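Local coordinates for protein acyl-CoA dehydrogenase FadE3 (Mycobacterium smegmatis, PDB 4IV6) that belongs to the acyl-CoA dehydrogenase family of flavoproteins and binds dihydroflavine-adenine dinucleotide in a four-chain assembly, at residues N37-E42 and A161-L166; C70-A75 and S300-A305; R266-R271 and P277-Q282. One frame throughout, in Å; residues are numbered along the deposited sequence.

In the fold
From the N terminus, residues 37-42, the turn leading into helix 41-50, open interaction 1, and residues 70-75, on helix 68-81, open interaction 2. Interaction 1 closes first, at 161-166, in the loop between strands 148-159 and 166-172, so the helical N-terminal part meets the strand-rich middle part. Interaction 2 closes at 300-305 on helix 282-310 and joins the N-terminal helices to the C-terminal ones; its span crosses that of interaction 1. Interaction 3 opens and closes within that second loop: residues 266-271 and 277-282 bracket the turn between helices 234-270 and 282-310, about 30 Å from interaction 2 between centres, beside a bound dihydroflavine-adenine dinucleotide.

Interaction 1: N37-E42 and A161-L166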
loop_
_atom_site.group_PDB
_atom_site.type_symbol
_atom_site.label_atom_id
_atom_site.label_comp_id
_atom_site.label_asym_id
_atom_site.label_seq_id
_atom_site.Cartn_x
_atom_site.Cartn_y
_atom_site.Cartn_z
ATOM N N ASN B 37 -29.833 -13.889 -8.814
ATOM C CA ASN B 37 -30.368 -13.265 -7.598
ATOM C C ASN B 37 -31.525 -14.056 -6.992
ATOM O O ASN B 37 -32.484 -13.473 -6.510
ATOM C CB ASN B 37 -30.793 -11.815 -7.861
ATOM C CG ASN B 37 -30.978 -11.021 -6.582
ATOM O OD1 ASN B 37 -30.233 -11.185 -5.625
ATOM N ND2 ASN B 37 -31.965 -10.152 -6.566
ATOM N N THR B 38 -31.416 -15.390 -7.009
ATOM C CA THR B 38 -32.472 -16.271 -6.517
ATOM C C THR B 38 -32.340 -16.461 -5.022
ATOM O O THR B 38 -31.257 -16.727 -4.506
ATOM C CB THR B 38 -32.405 -17.637 -7.253
ATOM O OG1 THR B 38 -32.531 -17.408 -8.655
ATOM C CG2 THR B 38 -33.500 -18.615 -6.772
ATOM N N TYR B 39 -33.441 -16.321 -4.300
ATOM C CA TYR B 39 -33.379 -16.488 -2.850
ATOM C C TYR B 39 -33.108 -17.968 -2.587
ATOM O O TYR B 39 -33.797 -18.810 -3.126
ATOM C CB TYR B 39 -34.655 -16.014 -2.161
ATOM C CG TYR B 39 -34.705 -16.377 -0.694
ATOM C CD1 TYR B 39 -33.894 -15.725 0.245
ATOM C CD2 TYR B 39 -35.537 -17.397 -0.257
ATOM C CE1 TYR B 39 -33.936 -16.085 1.597
ATOM C CE2 TYR B 39 -35.599 -17.752 1.076
ATOM C CZ TYR B 39 -34.798 -17.098 1.998
ATOM O OH TYR B 39 -34.878 -17.481 3.331
ATOM N N PRO B 40 -32.039 -18.292 -1.822
ATOM C CA PRO B 40 -31.668 -19.702 -1.678
ATOM C C PRO B 40 -32.486 -20.412 -0.590
ATOM O O PRO B 40 -31.984 -20.725 0.493
ATOM C CB PRO B 40 -30.190 -19.638 -1.324
ATOM C CG PRO B 40 -30.039 -18.349 -0.608
ATOM C CD PRO B 40 -31.076 -17.401 -1.162
ATOM N N GLU B 41 -33.748 -20.659 -0.891
ATOM C CA GLU B 41 -34.667 -21.161 0.099
ATOM C C GLU B 41 -34.279 -22.551 0.619
ATOM O O GLU B 41 -34.308 -22.787 1.817
ATOM C CB GLU B 41 -36.084 -21.137 -0.450
ATOM C CG GLU B 41 -37.097 -21.547 0.595
ATOM C CD GLU B 41 -38.505 -21.553 0.092
ATOM O OE1 GLU B 41 -38.741 -21.644 -1.135
ATOM O OE2 GLU B 41 -39.388 -21.480 0.953
ATOM N N GLU B 42 -33.864 -23.443 -0.269
ATOM C CA GLU B 42 -33.470 -24.794 0.115
ATOM C C GLU B 42 -32.215 -24.792 0.998
ATOM O O GLU B 42 -32.168 -25.465 2.023
ATOM C CB GLU B 42 -33.244 -25.668 -1.129
ATOM N N ALA B 161 -34.949 -8.204 5.534
ATOM C CA ALA B 161 -36.159 -7.568 6.043
ATOM C C ALA B 161 -37.463 -8.247 5.663
ATOM O O ALA B 161 -38.443 -8.148 6.412
ATOM C CB ALA B 161 -36.201 -6.106 5.623
ATOM N N ARG B 162 -37.504 -8.904 4.516
ATOM C CA ARG B 162 -38.721 -9.561 4.028
ATOM C C ARG B 162 -38.910 -10.920 4.728
ATOM O O ARG B 162 -39.994 -11.259 5.190
ATOM C CB ARG B 162 -38.635 -9.749 2.505
ATOM C CG ARG B 162 -39.951 -10.039 1.802
ATOM C CD ARG B 162 -39.872 -10.005 0.265
ATOM N NE ARG B 162 -39.265 -8.770 -0.289
ATOM C CZ ARG B 162 -39.858 -7.578 -0.357
ATOM N NH1 ARG B 162 -41.096 -7.376 0.111
ATOM N NH2 ARG B 162 -39.212 -6.556 -0.896
ATOM N N ARG B 163 -37.828 -11.674 4.828
ATOM C CA ARG B 163 -37.862 -13.017 5.419
ATOM C C ARG B 163 -37.885 -12.970 6.960
ATOM O O ARG B 163 -38.215 -13.963 7.581
ATOM C CB ARG B 163 -36.639 -13.837 4.985
ATOM C CG ARG B 163 -36.395 -14.092 3.480
ATOM C CD ARG B 163 -37.657 -14.227 2.705
ATOM N NE ARG B 163 -37.593 -14.707 1.317
ATOM C CZ ARG B 163 -37.101 -14.094 0.226
ATOM N NH1 ARG B 163 -36.366 -12.960 0.253
ATOM N NH2 ARG B 163 -37.306 -14.703 -0.943
ATOM N N SER B 164 -37.504 -11.835 7.570
ATOM C CA SER B 164 -37.475 -11.697 9.019
ATOM C C SER B 164 -38.776 -11.102 9.549
ATOM O O SER B 164 -39.147 -9.980 9.185
ATOM C CB SER B 164 -36.322 -10.803 9.473
ATOM O OG SER B 164 -35.080 -11.359 9.110
ATOM N N ASP B 165 -39.458 -11.819 10.428
ATOM C CA ASP B 165 -40.681 -11.267 10.980
ATOM C C ASP B 165 -40.546 -10.624 12.366
ATOM O O ASP B 165 -41.551 -10.229 12.952
ATOM C CB ASP B 165 -41.777 -12.315 10.926
ATOM C CG ASP B 165 -42.304 -12.504 9.500
ATOM O OD1 ASP B 165 -41.958 -11.702 8.586
ATOM O OD2 ASP B 165 -43.066 -13.445 9.286
ATOM N N LEU B 166 -39.315 -10.500 12.864
ATOM C CA LEU B 166 -39.030 -9.612 14.003
ATOM C C LEU B 166 -37.891 -8.696 13.626
ATOM O O LEU B 166 -36.864 -9.146 13.139
ATOM C CB LEU B 166 -38.657 -10.395 15.247
ATOM C CG LEU B 166 -38.352 -9.591 16.518
ATOM C CD1 LEU B 166 -39.607 -8.911 17.036
ATOM C CD2 LEU B 166 -37.768 -10.512 17.556
#
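Tyr39 and Arg163 carry this contact, the guanidinium lying flat on one face of the phenol ring with the planes 18° apart. Tyr39 points its CB toward the loop 161-166, and the contact starts there, with CB 3.2 Å from Arg163 NH2. One atom on, Tyr39 CG sits 3.1 Å from Arg163 NH2, a tight approach at the rim of the guanidinium. Tyr39 CD2 also meets NH2, at 3.3 Å, while Tyr39 CD1 lies 3.6 Å from Arg163 CZ. This is a cation-pi stack: CZ stands 3.6 Å from the ring centroid, 17° off the normal. The ring belongs to the turn that leads into helix 41-50. Asn37, just past the preceding helix, closes it with a Schellman motif, and Pro40, at the N-cap, is the centre of an inverse gamma turn. Farther out, Tyr39 CE2 is 3.6 Å from Arg163 NE. Tyr39 CE1, CZ and OH all lie against the methylene CG of Arg163, because the two side chains run past each other in opposite directions. The arginine chain is bent at its second torsion (chi2 -34°), and both its CG and its guanidinium lie along the ring. Tyr39 OH has a weak hydrogen bond to Arg121 NH1, and Arg163 NH1 forms a salt bridge with Glu210, giving the stacked cation a carboxylate partner near the junction of the N-terminal and middle parts.

Interaction 2: C70-A75 and S300-A305; sequences CYVQVA and SLLLSA
Val72 and Gln73 of helix 68-81 touch Leu302 and Leu303 of helix 282-310 in a small apolar contact between the N-terminal and C-terminal helices of the acyl-CoA dehydrogenase fold. The two short segments run roughly antiparallel, at 142°, and their axes approach to 10.1 Å. At the start of the first segment, Cys70 points away and packs on Glu11 and Ile14 of helix 9-26, and Tyr71 lies against Gln248 of helix 234-270. Val72 comes next and points toward the partner helix, its CA 7.8 Å from that of Leu303. With CG1 anti to the carbonyl carbon (chi1 -57°) and CG2 between N and the carbonyl carbon, the two methyls diverge: CG1 reaches Leu302 CD1 at 4.2 Å, and CG2 reaches Leu303 CD2 at 4.1 Å. Val72 thus straddles two neighbouring leucines, one methyl to each. Gln73 follows, its long chain extended beyond CG and crossing the Leu303 side chain at about a right angle; its CG comes 4.2 Å from Leu303 CD2. That single leucine methyl is therefore touched by both Val72 and Gln73. Leu303 does not start out toward helix 68-81, but its branched end does come over to it. Leu302 also points toward helix 68-81 and packs on Ala250 and Thr254 of helix 234-270, which joins a third helix to the contact. On a different side of the helix, Ser304 hydrogen-bonds to Tyr296 of the second subunit. The backbone polar groups bond along their own helices, Val74 N to Cys70 O and Ser304 N to Ser300 O among them. What links the two helices here is methyl and methylene contact at van der Waals range, so the attraction depends on fit and apolar burial and carries little directional preference.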
loop_
_atom_site.group_PDB
_atom_site.type_symbol
_atom_site.label_atom_id
_atom_site.label_comp_id
_atom_site.label_asym_id
_atom_site.label_seq_id
_atom_site.Cartn_x
_atom_site.Cartn_y
_atom_site.Cartn_z
ATOM N N CYS B 70 -16.194 -20.972 18.169
ATOM C CA CYS B 70 -16.906 -21.908 17.292
ATOM C C CYS B 70 -17.796 -21.118 16.347
ATOM O O CYS B 70 -17.844 -21.391 15.145
ATOM C CB CYS B 70 -17.754 -22.896 18.104
ATOM S SG CYS B 70 -18.865 -23.910 17.088
ATOM N N TYR B 71 -18.481 -20.124 16.886
ATOM C CA TYR B 71 -19.404 -19.319 16.091
ATOM C C TYR B 71 -18.676 -18.670 14.879
ATOM O O TYR B 71 -19.160 -18.723 13.736
ATOM C CB TYR B 71 -20.071 -18.243 16.956
ATOM C CG TYR B 71 -20.977 -17.355 16.132
ATOM C CD1 TYR B 71 -22.251 -17.770 15.772
ATOM C CD2 TYR B 71 -20.539 -16.131 15.678
ATOM C CE1 TYR B 71 -23.062 -16.990 14.979
ATOM C CE2 TYR B 71 -21.353 -15.327 14.911
ATOM C CZ TYR B 71 -22.599 -15.744 14.545
ATOM O OH TYR B 71 -23.394 -14.931 13.758
ATOM N N VAL B 72 -17.515 -18.072 15.128
ATOM C CA VAL B 72 -16.797 -17.392 14.039
ATOM C C VAL B 72 -16.335 -18.386 12.983
ATOM O O VAL B 72 -16.346 -18.081 11.799
ATOM C CB VAL B 72 -15.675 -16.463 14.542
ATOM C CG1 VAL B 72 -16.251 -15.426 15.505
ATOM C CG2 VAL B 72 -14.567 -17.219 15.223
ATOM N N GLN B 73 -15.954 -19.586 13.410
ATOM C CA GLN B 73 -15.572 -20.604 12.459
ATOM C C GLN B 73 -16.768 -21.064 11.621
ATOM O O GLN B 73 -16.620 -21.317 10.433
ATOM C CB GLN B 73 -14.878 -21.762 13.148
ATOM C CG GLN B 73 -13.489 -21.391 13.675
ATOM C CD GLN B 73 -12.885 -22.475 14.527
ATOM O OE1 GLN B 73 -12.619 -22.287 15.726
ATOM N NE2 GLN B 73 -12.703 -23.626 13.939
ATOM N N VAL B 74 -17.949 -21.130 12.216
ATOM C CA VAL B 74 -19.161 -21.514 11.457
ATOM C C VAL B 74 -19.491 -20.425 10.450
ATOM O O VAL B 74 -19.768 -20.699 9.274
ATOM C CB VAL B 74 -20.373 -21.777 12.369
ATOM C CG1 VAL B 74 -21.648 -21.926 11.556
ATOM C CG2 VAL B 74 -20.154 -23.011 13.213
ATOM N N ALA B 75 -19.443 -19.184 10.903
ATOM C CA ALA B 75 -19.725 -18.050 10.015
ATOM C C ALA B 75 -18.706 -17.983 8.864
ATOM O O ALA B 75 -19.066 -17.757 7.703
ATOM C CB ALA B 75 -19.748 -16.758 10.816
ATOM N N SER B 300 -5.728 -15.223 12.762
ATOM C CA SER B 300 -5.134 -15.254 14.096
ATOM C C SER B 300 -5.727 -14.161 14.969
ATOM O O SER B 300 -6.113 -14.400 16.131
ATOM C CB SER B 300 -3.611 -15.112 14.061
ATOM O OG SER B 300 -2.990 -16.209 13.403
ATOM N N LEU B 301 -5.847 -12.971 14.399
ATOM C CA LEU B 301 -6.466 -11.847 15.087
ATOM C C LEU B 301 -7.939 -12.157 15.457
ATOM O O LEU B 301 -8.346 -12.016 16.618
ATOM C CB LEU B 301 -6.337 -10.569 14.232
ATOM C CG LEU B 301 -6.596 -9.205 14.895
ATOM C CD1 LEU B 301 -6.319 -8.080 13.899
ATOM C CD2 LEU B 301 -8.011 -9.080 15.385
ATOM N N LEU B 302 -8.695 -12.645 14.485
ATOM C CA LEU B 302 -10.085 -13.038 14.689
ATOM C C LEU B 302 -10.277 -14.055 15.835
ATOM O O LEU B 302 -11.140 -13.876 16.707
ATOM C CB LEU B 302 -10.672 -13.565 13.383
ATOM C CG LEU B 302 -12.076 -14.167 13.456
ATOM C CD1 LEU B 302 -13.103 -13.140 13.863
ATOM C CD2 LEU B 302 -12.429 -14.814 12.121
ATOM N N LEU B 303 -9.458 -15.106 15.834
ATOM C CA LEU B 303 -9.591 -16.157 16.821
ATOM C C LEU B 303 -9.174 -15.608 18.189
ATOM O O LEU B 303 -9.821 -15.916 19.189
ATOM C CB LEU B 303 -8.799 -17.422 16.419
ATOM C CG LEU B 303 -9.416 -18.091 15.173
ATOM C CD1 LEU B 303 -8.469 -19.155 14.660
ATOM C CD2 LEU B 303 -10.788 -18.719 15.435
ATOM N N SER B 304 -8.140 -14.759 18.224
ATOM C CA SER B 304 -7.757 -14.095 19.489
ATOM C C SER B 304 -8.902 -13.261 20.054
ATOM O O SER B 304 -9.261 -13.369 21.251
ATOM C CB SER B 304 -6.503 -13.220 19.297
ATOM O OG SER B 304 -6.319 -12.394 20.433
ATOM N N ALA B 305 -9.506 -12.438 19.205
ATOM C CA ALA B 305 -10.639 -11.637 19.645
ATOM C C ALA B 305 -11.834 -12.490 20.058
ATOM O O ALA B 305 -12.472 -12.172 21.051
ATOM C CB ALA B 305 -11.029 -10.600 18.607
#

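Interaction 3: R266-R271 and P277-Q282; sequences RYSQER and PIWQHQ. With FDA (dihydroflavine-adenine dinucleotide), chain C.
Ile278 N donates to Arg271 O at 3.0 Å, in the carbonyl plane, and Trp279 N donates to Ser268 O at 3.1 Å (N-H...O 162°). These two bonds tie the 3-10 turn 278-280 to the last turn of helix 234-270 and the residue just beyond it. Around them, Ile278 CG1 rests 3.5 Å from Ser268 O, and Trp279 CB comes 3.4 Å from Ser268 OG, a hydroxyl bonded back to Leu265 O. The indole presents its edge to Ser268 O, while Gln269 CG touches Trp279 CD1 at 3.9 Å. Arg271 and Ile278 then flank the short beta hairpin of strands 272-273 and 276-277, which joins helix 234-270 to helix 282-310, beside the dihydroflavine-adenine dinucleotide pocket. The arginine chain, bent at its second torsion (chi2 63°), turns its guanidinium edge to the ligand diphosphate. Arg271 NE bonds FDA O1A at 2.8 Å, nearly straight (165°), and NH2 bonds FDA O2P at 2.9 Å. Ile278 CD1 lies 3.6 Å from FDA O4B, against the adenosine ribose. His281, at the N-cap of helix 282-310, lays one ring face over the adenine, with its NE2 bonded to Ser273 OG. Beyond this shell, Arg271 NH1 bonds Pro129 O of the third subunit, whose residues also hold the ligand. One guanidinium thus spans both phosphates and a neighbouring subunit; its positive charge probably offsets the negative charge of the diphosphate, while the bond from Ile278 N to Arg271 O holds the backbone from which the side chain starts.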
loop_
_atom_site.group_PDB
_atom_site.type_symbol
_atom_site.label_atom_id
_atom_site.label_comp_id
_atom_site.label_asym_id
_atom_site.label_seq_id
_atom_site.Cartn_x
_atom_site.Cartn_y
_atom_site.Cartn_z
ATOM N N ARG B 266 -4.772 -23.031 -5.973
ATOM C CA ARG B 266 -5.060 -24.151 -6.845
ATOM C C ARG B 266 -4.797 -23.794 -8.299
ATOM O O ARG B 266 -4.096 -24.518 -9.002
ATOM C CB ARG B 266 -6.502 -24.620 -6.705
ATOM C CG ARG B 266 -6.888 -25.671 -7.741
ATOM C CD ARG B 266 -8.321 -26.203 -7.561
ATOM N NE ARG B 266 -9.302 -25.108 -7.452
ATOM C CZ ARG B 266 -9.624 -24.241 -8.426
ATOM N NH1 ARG B 266 -9.074 -24.292 -9.657
ATOM N NH2 ARG B 266 -10.530 -23.307 -8.176
ATOM N N TYR B 267 -5.370 -22.686 -8.769
ATOM C CA TYR B 267 -5.156 -22.303 -10.162
ATOM C C TYR B 267 -3.667 -22.164 -10.494
ATOM O O TYR B 267 -3.259 -22.534 -11.575
ATOM C CB TYR B 267 -5.851 -20.983 -10.493
ATOM C CG TYR B 267 -5.890 -20.685 -11.962
ATOM C CD1 TYR B 267 -6.753 -21.382 -12.819
ATOM C CD2 TYR B 267 -5.074 -19.703 -12.508
ATOM C CE1 TYR B 267 -6.793 -21.112 -14.197
ATOM C CE2 TYR B 267 -5.107 -19.410 -13.867
ATOM C CZ TYR B 267 -5.954 -20.120 -14.718
ATOM O OH TYR B 267 -5.972 -19.790 -16.066
ATOM N N SER B 268 -2.879 -21.640 -9.566
ATOM C CA SER B 268 -1.447 -21.370 -9.792
ATOM C C SER B 268 -0.605 -22.639 -9.975
ATOM O O SER B 268 0.532 -22.595 -10.474
ATOM C CB SER B 268 -0.852 -20.558 -8.644
ATOM O OG SER B 268 -0.528 -21.378 -7.532
ATOM N N GLN B 269 -1.186 -23.765 -9.582
ATOM C CA GLN B 269 -0.591 -25.057 -9.809
ATOM C C GLN B 269 -1.121 -25.722 -11.096
ATOM O O GLN B 269 -0.438 -26.522 -11.674
ATOM C CB GLN B 269 -0.874 -25.956 -8.603
ATOM C CG GLN B 269 -0.174 -25.476 -7.350
ATOM C CD GLN B 269 -0.738 -26.145 -6.111
ATOM O OE1 GLN B 269 -0.391 -27.284 -5.787
ATOM N NE2 GLN B 269 -1.649 -25.465 -5.448
ATOM N N GLU B 270 -2.328 -25.373 -11.529
ATOM C CA GLU B 270 -2.930 -25.973 -12.702
ATOM C C GLU B 270 -2.470 -25.268 -13.976
ATOM O O GLU B 270 -2.188 -25.906 -14.933
ATOM C CB GLU B 270 -4.453 -25.930 -12.606
ATOM C CG GLU B 270 -5.001 -26.826 -11.507
ATOM C CD GLU B 270 -6.492 -26.622 -11.256
ATOM O OE1 GLU B 270 -7.063 -25.584 -11.686
ATOM O OE2 GLU B 270 -7.104 -27.493 -10.589
ATOM N N ARG B 271 -2.419 -23.948 -13.972
ATOM C CA ARG B 271 -2.035 -23.165 -15.121
ATOM C C ARG B 271 -0.517 -23.080 -15.200
ATOM O O ARG B 271 0.143 -22.816 -14.173
ATOM C CB ARG B 271 -2.610 -21.750 -14.978
ATOM C CG ARG B 271 -2.333 -20.812 -16.136
ATOM C CD ARG B 271 -2.957 -21.283 -17.445
ATOM N NE ARG B 271 -3.111 -20.179 -18.386
ATOM C CZ ARG B 271 -3.814 -20.241 -19.512
ATOM N NH1 ARG B 271 -4.414 -21.361 -19.888
ATOM N NH2 ARG B 271 -3.924 -19.172 -20.272
ATOM N N PRO B 277 4.443 -24.324 -13.910
ATOM C CA PRO B 277 3.309 -23.849 -13.100
ATOM C C PRO B 277 3.551 -22.403 -12.715
ATOM O O PRO B 277 4.670 -22.038 -12.358
ATOM C CB PRO B 277 3.337 -24.761 -11.865
ATOM C CG PRO B 277 3.995 -26.013 -12.337
ATOM C CD PRO B 277 5.005 -25.588 -13.376
ATOM N N ILE B 278 2.516 -21.588 -12.850
ATOM C CA ILE B 278 2.694 -20.161 -12.725
ATOM C C ILE B 278 3.129 -19.711 -11.351
ATOM O O ILE B 278 3.749 -18.647 -11.255
ATOM C CB ILE B 278 1.471 -19.341 -13.202
ATOM C CG1 ILE B 278 0.196 -19.714 -12.444
ATOM C CG2 ILE B 278 1.302 -19.469 -14.696
ATOM C CD1 ILE B 278 -0.951 -18.741 -12.682
ATOM N N TRP B 279 2.833 -20.477 -10.292
ATOM C CA TRP B 279 3.356 -20.126 -8.959
ATOM C C TRP B 279 4.871 -20.036 -8.918
ATOM O O TRP B 279 5.423 -19.340 -8.075
ATOM C CB TRP B 279 2.881 -21.086 -7.864
ATOM C CG TRP B 279 3.507 -22.465 -7.849
ATOM C CD1 TRP B 279 3.017 -23.591 -8.440
ATOM C CD2 TRP B 279 4.712 -22.857 -7.188
ATOM N NE1 TRP B 279 3.814 -24.668 -8.167
ATOM C CE2 TRP B 279 4.862 -24.250 -7.395
ATOM C CE3 TRP B 279 5.649 -22.177 -6.376
ATOM C CZ2 TRP B 279 5.939 -24.970 -6.876
ATOM C CZ3 TRP B 279 6.721 -22.900 -5.854
ATOM C CH2 TRP B 279 6.863 -24.266 -6.115
ATOM N N GLN B 280 5.541 -20.725 -9.834
ATOM C CA GLN B 280 6.993 -20.728 -9.867
ATOM C C GLN B 280 7.553 -19.470 -10.534
ATOM O O GLN B 280 8.762 -19.277 -10.527
ATOM C CB GLN B 280 7.539 -21.991 -10.556
ATOM C CG GLN B 280 7.118 -23.305 -9.903
ATOM C CD GLN B 280 7.731 -24.517 -10.560
ATOM O OE1 GLN B 280 8.451 -24.419 -11.550
ATOM N NE2 GLN B 280 7.431 -25.683 -10.028
ATOM N N HIS B 281 6.711 -18.631 -11.129
ATOM C CA HIS B 281 7.150 -17.245 -11.463
ATOM C C HIS B 281 7.003 -16.421 -10.173
ATOM O O HIS B 281 5.914 -16.397 -9.561
ATOM C CB HIS B 281 6.322 -16.609 -12.572
ATOM C CG HIS B 281 6.266 -17.421 -13.816
ATOM N ND1 HIS B 281 7.398 -17.835 -14.478
ATOM C CD2 HIS B 281 5.219 -17.923 -14.501
ATOM C CE1 HIS B 281 7.047 -18.570 -15.512
ATOM N NE2 HIS B 281 5.730 -18.614 -15.565
ATOM N N GLN B 282 8.094 -15.789 -9.756
ATOM C CA GLN B 282 8.107 -15.027 -8.495
ATOM C C GLN B 282 6.980 -14.005 -8.400
ATOM O O GLN B 282 6.426 -13.801 -7.339
ATOM C CB GLN B 282 9.479 -14.349 -8.264
ATOM C CG GLN B 282 10.577 -15.375 -7.975
ATOM C CD GLN B 282 11.955 -14.800 -7.821
ATOM O OE1 GLN B 282 12.204 -13.605 -8.065
ATOM N NE2 GLN B 282 12.898 -15.666 -7.449
HETATM P PA FDA C . -1.625 -16.226 -18.104
HETATM O O1A FDA C . -2.213 -17.593 -17.978
HETATM O O2A FDA C . -0.512 -15.894 -19.070
HETATM O O5B FDA C . -1.118 -15.755 -16.663
HETATM C C5B FDA C . -1.807 -16.093 -15.451
HETATM C C4B FDA C . -1.136 -15.353 -14.294
HETATM O O4B FDA C . 0.259 -15.697 -14.287
HETATM C C3B FDA C . -1.196 -13.843 -14.459
HETATM O O3B FDA C . -1.148 -13.279 -13.168
HETATM C C2B FDA C . 0.113 -13.542 -15.179
HETATM O O2B FDA C . 0.553 -12.213 -15.024
HETATM C C1B FDA C . 1.032 -14.533 -14.520
HETATM N N9A FDA C . 2.156 -14.888 -15.368
HETATM C C8A FDA C . 2.110 -15.641 -16.477
HETATM N N7A FDA C . 3.351 -15.770 -16.975
HETATM C C5A FDA C . 4.218 -15.086 -16.162
HETATM C C6A FDA C . 5.661 -14.792 -16.143
HETATM N N6A FDA C . 6.482 -15.284 -17.112
HETATM N N1A FDA C . 6.125 -14.028 -15.121
HETATM C C2A FDA C . 5.316 -13.538 -14.164
HETATM N N3A FDA C . 3.977 -13.750 -14.131
HETATM C C4A FDA C . 3.408 -14.503 -15.101
HETATM N N1 FDA C . -6.447 -10.750 -26.154
HETATM C C2 FDA C . -6.412 -10.594 -27.488
HETATM O O2 FDA C . -5.529 -11.196 -28.156
HETATM N N3 FDA C . -7.279 -9.785 -28.101
HETATM C C4 FDA C . -8.246 -9.125 -27.455
HETATM O O4 FDA C . -9.023 -8.417 -28.074
HETATM C C4X FDA C . -8.361 -9.233 -26.013
HETATM N N5 FDA C . -9.294 -8.612 -25.271
HETATM C C5X FDA C . -9.582 -9.117 -24.033
HETATM C C6 FDA C . -10.796 -8.830 -23.398
HETATM C C7 FDA C . -11.078 -9.312 -22.142
HETATM C C7M FDA C . -12.393 -9.013 -21.485
HETATM C C8 FDA C . -10.140 -10.105 -21.488
HETATM C C8M FDA C . -10.345 -10.656 -20.120
HETATM C C9 FDA C . -8.940 -10.381 -22.081
HETATM C C9A FDA C . -8.650 -9.922 -23.360
HETATM N N10 FDA C . -7.405 -10.264 -23.980
HETATM C C10 FDA C . -7.360 -10.122 -25.382
HETATM C "C1'" FDA C . -6.651 -11.409 -23.452
HETATM C "C2'" FDA C . -5.653 -10.847 -22.463
HETATM O "O2'" FDA C . -4.660 -10.045 -23.116
HETATM C "C3'" FDA C . -5.085 -12.033 -21.675
HETATM O "O3'" FDA C . -6.047 -12.423 -20.661
HETATM C "C4'" FDA C . -3.777 -11.666 -21.025
HETATM O "O4'" FDA C . -2.796 -11.748 -22.039
HETATM C "C5'" FDA C . -3.353 -12.609 -19.905
HETATM O "O5'" FDA C . -3.415 -13.914 -20.384
HETATM P P FDA C . -3.805 -15.217 -19.607
HETATM O O1P FDA C . -5.163 -15.068 -19.041
HETATM O O2P FDA C . -3.555 -16.274 -20.615
HETATM O O3P FDA C . -2.760 -15.163 -18.389
#